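Local coordinates for cytochrome c552 (Thermochromatium tepidum, PDB 5ZE8), which binds five hemes c in one chain and probably carries electrons at low potential in a purple sulfur photosynthetic bacterium, at residues A[238-243]-A[315-320]; A[352-357]-A[370-375]. All blocks are in the same frame, centred on the assembly; numbering follows the deposited sequence.

Interaction 1 of 2, residues A[238-243]-A[315-320]; sequences VPLCQT and GAPFRN. With HEC (heme c), chain C.
Leu-240 and Cys-241 come against Gly-315 and Pro-317 with no direct backbone hydrogen bond between them: the chain turns a corner at Leu-240, Ala-316 to Arg-319 form a type I turn, and Cys-241 CA lies 3.4 Å from Gly-315 O in a CA-H...O contact. Two waters supply the polar link. One lies within hydrogen-bonding distance of both Leu-240 O and Gly-315 O, with more acceptors around it than it has protons; the other accepts from Gln-242 N at 2.8 Å and from Gly-315 N. Pro-317 lays its ring against the Leu-240 peptide, CB 3.2 Å from Leu-240 O, while its CG meets Leu-240 CB. Thr-243 OG1 hydrogen-bonds to Thr-314 OG1.

On the heme side, Ala-316 N gives propionate oxygen O2D a nearly straight bond (3.1 Å, 163°), and Gly-315, with a positive phi, brings its CA to 3.4 Å from that oxygen. Arg-319 bends at chi2 (-54°), and its NH2 and NH1 converge on O2A of the other propionate, NH2 at 2.9 Å; NH2 also bonds to Leu-406 O. The methyl of Ala-316 covers one guanidinium face near its rim. NE bonds a propionate of a second heme c, so this cation probably offsets negative charge from two cofactors. Phe-318 places CZ 3.7 Å from heme methyl CMA. Residues 315-319 thus form a propionate-binding loop of a multiheme cytochrome c, joined through water to the bulged strand 239-241.

Interaction 2 of 2, residues A[352-357]-A[370-375]; sequences FAYGLA and TKPGDD
Tyr-354 and Asp-375, whose side chains leave the same face of the sheet, both set CG anti to the backbone N (chi1 180° and -173°), and the ring and the carboxylate meet there. The edge of the ring meets the aspartate, CD1 4.1 Å from Asp-375 CB, with the ring and carboxylate planes 66° apart. Farther along the same edge, Tyr-354 OH lies 3.8 Å from Pro-372 CB. The hydroxyl is probably hydrogen-bonded to Pro-239 O, which would fix the far end of the ring, and Asp-375 OD2 forms a salt bridge with Arg-377.

Beneath these groups, strands 352-357 and 371-375 run antiparallel, joined by a loop of the chain. Gly-355 N donates to Asp-374 O at 3.1 Å, almost in line with the carbonyl. The return bond, Gly-373 N to Gly-355 O, is short at 2.7 Å but reaches the oxygen from above the carbonyl plane. Here the register slips by one residue, so Tyr-354 pairs with Asp-375 but Leu-356 with Pro-372. Gly-373, which has no side chain, sits at this shift.

A classic beta bulge follows, with Thr-370 and Lys-371 both opposite Ala-357. Ala-357 O is gripped twice, by Thr-370 N in the carbonyl plane (3.0 Å) and by Lys-371 N from above that plane, while Ala-357 N donates to Lys-371 O at 2.8 Å. The methyl of Ala-357 packs against Lys-371 O and Pro-372 O on the face it shares with the base of the lysine side chain. Lys-371 then extends away, and its NZ hydrogen-bonds to Asp-359 O; Thr-370 OG1 bonds to the carboxylate of the same Asp-359.

How the interactions relate
Interaction 1 is a buried contact about 10 Å from the centre of the chain, beside the hemes; interaction 2 is partly buried, about 19 Å from that centre, between strands 351-357 and 371-375 of the antiparallel sheet. Their centres are 9 Å apart and they touch. The tyrosine hydroxyl of interaction 2 reaches a backbone carbonyl of interaction 1, and Val-238 packs on Leu-356, Thr-370 and Lys-371. Asn-320 begins strand 320-328, which pairs with strand 351-357, so the loop of interaction 1 leads into the sheet of interaction 2. Waters and heme propionates supply the polar bonds in the first; direct backbone bonds across bulged strands do so in the second.

Interaction 1 of 2, residues A[238-243]-A[315-320]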
loop_
_atom_site.group_PDB
_atom_site.type_symbol
_atom_site.label_atom_id
_atom_site.label_comp_id
_atom_site.label_asym_id
_atom_site.label_seq_id
_atom_site.Cartn_x
_atom_site.Cartn_y
_atom_site.Cartn_z
ATOM N N VAL A 238 10.814 -3.857 -15.867
ATOM C CA VAL A 238 11.431 -3.093 -14.807
ATOM C C VAL A 238 10.465 -3.061 -13.631
ATOM O O VAL A 238 9.274 -2.770 -13.842
ATOM C CB VAL A 238 11.707 -1.680 -15.227
ATOM C CG1 VAL A 238 12.465 -0.994 -14.109
ATOM C CG2 VAL A 238 12.601 -1.705 -16.463
ATOM N N PRO A 239 10.956 -3.342 -12.399
ATOM C CA PRO A 239 9.961 -3.269 -11.356
ATOM C C PRO A 239 9.418 -1.860 -11.143
ATOM O O PRO A 239 10.181 -0.861 -11.120
ATOM C CB PRO A 239 10.732 -3.724 -10.088
ATOM C CG PRO A 239 11.866 -4.487 -10.594
ATOM C CD PRO A 239 12.240 -3.907 -11.930
ATOM N N LEU A 240 8.114 -1.779 -10.931
ATOM C CA LEU A 240 7.447 -0.541 -10.498
ATOM C C LEU A 240 7.179 -0.625 -8.990
ATOM O O LEU A 240 7.558 0.248 -8.185
ATOM C CB LEU A 240 6.114 -0.359 -11.258
ATOM C CG LEU A 240 6.252 -0.251 -12.766
ATOM C CD1 LEU A 240 4.886 -0.477 -13.387
ATOM C CD2 LEU A 240 6.772 1.145 -13.089
ATOM N N CYS A 241 6.567 -1.738 -8.589
ATOM C CA CYS A 241 6.243 -2.081 -7.148
ATOM C C CYS A 241 6.997 -3.363 -6.843
ATOM O O CYS A 241 7.028 -4.287 -7.668
ATOM C CB CYS A 241 4.738 -2.369 -6.892
ATOM S SG CYS A 241 4.424 -3.632 -5.559
ATOM N N GLN A 242 7.614 -3.480 -5.667
ATOM C CA GLN A 242 8.480 -4.647 -5.438
ATOM C C GLN A 242 8.574 -4.973 -3.948
ATOM O O GLN A 242 9.617 -5.443 -3.439
ATOM C CB GLN A 242 9.847 -4.422 -6.064
ATOM C CG GLN A 242 10.569 -3.174 -5.539
ATOM C CD GLN A 242 11.539 -2.538 -6.558
ATOM O OE1 GLN A 242 12.404 -3.213 -7.082
ATOM N NE2 GLN A 242 11.411 -1.222 -6.778
ATOM N N THR A 243 7.433 -4.844 -3.328
ATOM C CA THR A 243 7.316 -5.099 -1.857
ATOM C C THR A 243 7.746 -6.551 -1.548
ATOM O O THR A 243 8.434 -6.809 -0.549
ATOM C CB THR A 243 5.883 -4.907 -1.361
ATOM O OG1 THR A 243 5.447 -3.606 -1.636
ATOM C CG2 THR A 243 5.736 -5.163 0.180
ATOM N N GLY A 315 5.881 -0.165 -2.124
ATOM C CA GLY A 315 4.738 -0.170 -3.004
ATOM C C GLY A 315 4.876 0.711 -4.247
ATOM O O GLY A 315 5.783 0.496 -5.030
ATOM N N ALA A 316 3.908 1.582 -4.472
ATOM C CA ALA A 316 3.882 2.380 -5.684
ATOM C C ALA A 316 5.161 3.141 -5.873
ATOM O O ALA A 316 5.810 3.603 -4.928
ATOM C CB ALA A 316 2.695 3.335 -5.640
ATOM N N PRO A 317 5.593 3.232 -7.147
ATOM C CA PRO A 317 6.933 3.715 -7.399
ATOM C C PRO A 317 7.106 5.192 -7.120
ATOM O O PRO A 317 8.238 5.642 -6.937
ATOM C CB PRO A 317 7.126 3.390 -8.888
ATOM C CG PRO A 317 5.755 3.381 -9.438
ATOM C CD PRO A 317 5.010 2.623 -8.356
ATOM N N PHE A 318 5.962 5.887 -6.963
ATOM C CA PHE A 318 6.039 7.326 -6.784
ATOM C C PHE A 318 6.040 7.770 -5.309
ATOM O O PHE A 318 6.114 8.961 -5.064
ATOM C CB PHE A 318 5.013 8.112 -7.479
ATOM C CG PHE A 318 3.895 7.327 -7.935
ATOM C CD1 PHE A 318 2.919 6.916 -7.017
ATOM C CD2 PHE A 318 3.839 6.937 -9.245
ATOM C CE1 PHE A 318 1.852 6.131 -7.471
ATOM C CE2 PHE A 318 2.783 6.108 -9.706
ATOM C CZ PHE A 318 1.803 5.698 -8.806
ATOM N N ARG A 319 5.918 6.814 -4.384
ATOM C CA ARG A 319 6.047 7.168 -3.029
ATOM C C ARG A 319 7.469 7.710 -2.759
ATOM O O ARG A 319 8.480 7.199 -3.251
ATOM C CB ARG A 319 5.847 5.962 -2.119
ATOM C CG ARG A 319 4.567 5.211 -2.221
ATOM C CD ARG A 319 3.376 6.120 -2.049
ATOM N NE ARG A 319 2.153 5.357 -1.821
ATOM C CZ ARG A 319 1.013 5.471 -2.480
ATOM N NH1 ARG A 319 -0.011 4.713 -2.125
ATOM N NH2 ARG A 319 0.914 6.309 -3.544
ATOM N N ASN A 320 7.503 8.720 -1.908
ATOM C CA ASN A 320 8.774 9.313 -1.540
ATOM C C ASN A 320 8.776 10.020 -0.223
ATOM O O ASN A 320 7.761 10.533 0.200
ATOM C CB ASN A 320 9.245 10.236 -2.659
ATOM C CG ASN A 320 8.360 11.443 -2.830
ATOM O OD1 ASN A 320 8.610 12.467 -2.200
ATOM N ND2 ASN A 320 7.279 11.311 -3.637
HETATM FE FE HEC C . -2.045 -0.154 -8.899
HETATM C CHA HEC C . -1.556 1.716 -6.044
HETATM C CHB HEC C . -2.478 2.719 -10.659
HETATM C CHC HEC C . -2.194 -1.909 -11.745
HETATM C CHD HEC C . -1.603 -3.022 -7.158
HETATM N NA HEC C . -2.010 1.778 -8.524
HETATM C C1A HEC C . -1.806 2.380 -7.242
HETATM C C2A HEC C . -1.679 3.808 -7.365
HETATM C C3A HEC C . -1.903 4.096 -8.645
HETATM C C4A HEC C . -2.086 2.862 -9.341
HETATM C CMA HEC C . -1.883 5.439 -9.304
HETATM C CAA HEC C . -1.526 4.781 -6.258
HETATM C CBA HEC C . -2.931 5.001 -5.632
HETATM C CGA HEC C . -3.035 5.915 -4.453
HETATM O O1A HEC C . -4.156 6.254 -3.919
HETATM O O2A HEC C . -2.000 6.409 -3.898
HETATM N NB HEC C . -2.381 0.356 -10.845
HETATM C C1B HEC C . -2.599 1.551 -11.348
HETATM C C2B HEC C . -2.931 1.422 -12.732
HETATM C C3B HEC C . -2.805 0.134 -13.132
HETATM C C4B HEC C . -2.414 -0.559 -11.870
HETATM C CMB HEC C . -3.276 2.594 -13.590
HETATM C CAB HEC C . -2.955 -0.519 -14.437
HETATM C CBB HEC C . -2.349 0.125 -15.543
HETATM N NC HEC C . -1.903 -2.075 -9.363
HETATM C C1C HEC C . -1.921 -2.676 -10.643
HETATM C C2C HEC C . -1.732 -4.083 -10.580
HETATM C C3C HEC C . -1.627 -4.414 -9.249
HETATM C C4C HEC C . -1.749 -3.148 -8.524
HETATM C CMC HEC C . -1.754 -5.009 -11.741
HETATM C CAC HEC C . -1.431 -5.740 -8.634
HETATM C CBC HEC C . -0.309 -6.470 -9.115
HETATM N ND HEC C . -1.733 -0.564 -7.017
HETATM C C1D HEC C . -1.608 -1.786 -6.439
HETATM C C2D HEC C . -1.346 -1.702 -5.026
HETATM C C3D HEC C . -1.265 -0.407 -4.727
HETATM C C4D HEC C . -1.510 0.315 -5.982
HETATM C CMD HEC C . -1.120 -2.869 -4.125
HETATM C CAD HEC C . -1.027 0.218 -3.346
HETATM C CBD HEC C . 0.443 0.469 -3.290
HETATM C CGD HEC C . 0.899 1.171 -2.009
HETATM O O1D HEC C . 0.191 1.302 -1.048
HETATM O O2D HEC C . 2.062 1.700 -1.975
HETATM O O HOH W 1 8.750 0.569 -5.509
HETATM O O HOH W 2 8.088 -1.488 -3.786
#

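Interaction 2 of 2, residues A[352-357]-A[370-375]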
loop_
_atom_site.group_PDB
_atom_site.type_symbol
_atom_site.label_atom_id
_atom_site.label_comp_id
_atom_site.label_asym_id
_atom_site.label_seq_id
_atom_site.Cartn_x
_atom_site.Cartn_y
_atom_site.Cartn_z
ATOM N N PHE A 352 14.333 10.294 -0.451
ATOM C CA PHE A 352 14.262 8.860 -0.298
ATOM C C PHE A 352 13.180 8.391 -1.261
ATOM O O PHE A 352 11.952 8.543 -1.054
ATOM C CB PHE A 352 13.822 8.539 1.135
ATOM C CG PHE A 352 14.760 9.054 2.196
ATOM C CD1 PHE A 352 14.651 10.344 2.643
ATOM C CD2 PHE A 352 15.758 8.266 2.687
ATOM C CE1 PHE A 352 15.500 10.851 3.624
ATOM C CE2 PHE A 352 16.634 8.766 3.680
ATOM C CZ PHE A 352 16.488 10.027 4.116
ATOM N N ALA A 353 13.628 7.862 -2.365
ATOM C CA ALA A 353 12.735 7.624 -3.542
ATOM C C ALA A 353 13.357 6.602 -4.499
ATOM O O ALA A 353 14.555 6.327 -4.459
ATOM C CB ALA A 353 12.466 8.888 -4.305
ATOM N N TYR A 354 12.511 6.077 -5.346
ATOM C CA TYR A 354 12.863 5.161 -6.441
ATOM C C TYR A 354 12.651 5.889 -7.750
ATOM O O TYR A 354 11.702 6.659 -7.901
ATOM C CB TYR A 354 11.954 3.951 -6.351
ATOM C CG TYR A 354 12.181 2.894 -7.431
ATOM C CD1 TYR A 354 13.421 2.320 -7.627
ATOM C CD2 TYR A 354 11.105 2.432 -8.219
ATOM C CE1 TYR A 354 13.592 1.341 -8.629
ATOM C CE2 TYR A 354 11.272 1.485 -9.190
ATOM C CZ TYR A 354 12.490 0.945 -9.395
ATOM O OH TYR A 354 12.657 -0.024 -10.382
ATOM N N GLY A 355 13.533 5.702 -8.712
ATOM C CA GLY A 355 13.269 6.219 -10.061
ATOM C C GLY A 355 13.510 5.064 -11.039
ATOM O O GLY A 355 14.133 3.994 -10.665
ATOM N N LEU A 356 13.001 5.290 -12.257
ATOM C CA LEU A 356 13.305 4.396 -13.375
ATOM C C LEU A 356 14.082 5.168 -14.432
ATOM O O LEU A 356 14.092 6.431 -14.458
ATOM C CB LEU A 356 12.035 3.833 -13.957
ATOM C CG LEU A 356 11.114 3.216 -12.882
ATOM C CD1 LEU A 356 9.944 4.108 -12.596
ATOM C CD2 LEU A 356 10.629 1.900 -13.366
ATOM N N ALA A 357 14.723 4.401 -15.294
ATOM C CA ALA A 357 15.681 4.985 -16.206
ATOM C C ALA A 357 15.605 4.364 -17.563
ATOM O O ALA A 357 14.996 3.314 -17.741
ATOM C CB ALA A 357 17.068 4.799 -15.622
ATOM N N THR A 370 13.559 1.184 -19.313
ATOM C CA THR A 370 14.147 -0.106 -19.614
ATOM C C THR A 370 15.049 -0.578 -18.501
ATOM O O THR A 370 15.476 -1.681 -18.563
ATOM C CB THR A 370 15.033 -0.015 -20.876
ATOM O OG1 THR A 370 15.982 1.043 -20.682
ATOM C CG2 THR A 370 14.225 0.228 -22.083
ATOM N N LYS A 371 15.364 0.231 -17.476
ATOM C CA LYS A 371 16.319 -0.089 -16.396
ATOM C C LYS A 371 15.808 0.573 -15.050
ATOM O O LYS A 371 15.180 1.646 -15.100
ATOM C CB LYS A 371 17.741 0.494 -16.765
ATOM C CG LYS A 371 18.392 -0.178 -18.013
ATOM C CD LYS A 371 19.806 0.322 -18.373
ATOM C CE LYS A 371 20.439 -0.315 -19.629
ATOM N NZ LYS A 371 21.592 0.480 -20.175
ATOM N N PRO A 372 16.028 -0.098 -13.891
ATOM C CA PRO A 372 15.828 0.626 -12.616
ATOM C C PRO A 372 16.717 1.855 -12.569
ATOM O O PRO A 372 17.861 1.798 -13.041
ATOM C CB PRO A 372 16.261 -0.372 -11.555
ATOM C CG PRO A 372 16.225 -1.717 -12.216
ATOM C CD PRO A 372 16.539 -1.466 -13.670
ATOM N N GLY A 373 16.205 2.931 -11.987
ATOM C CA GLY A 373 17.032 4.087 -11.605
ATOM C C GLY A 373 17.602 3.894 -10.212
ATOM O O GLY A 373 17.546 2.792 -9.643
ATOM N N ASP A 374 18.131 4.949 -9.649
ATOM C CA ASP A 374 18.668 4.829 -8.299
ATOM C C ASP A 374 17.499 4.692 -7.308
ATOM O O ASP A 374 16.401 5.208 -7.554
ATOM C CB ASP A 374 19.505 6.021 -7.838
ATOM C CG ASP A 374 20.484 6.486 -8.865
ATOM O OD1 ASP A 374 20.950 5.624 -9.683
ATOM O OD2 ASP A 374 20.680 7.732 -8.892
ATOM N N ASP A 375 17.804 4.008 -6.221
ATOM C CA ASP A 375 16.847 3.761 -5.141
ATOM C C ASP A 375 17.451 4.186 -3.880
ATOM O O ASP A 375 18.354 3.503 -3.305
ATOM C CB ASP A 375 16.531 2.265 -5.024
ATOM C CG ASP A 375 15.448 1.943 -4.047
ATOM O OD1 ASP A 375 14.940 2.844 -3.399
ATOM O OD2 ASP A 375 15.131 0.730 -3.865
#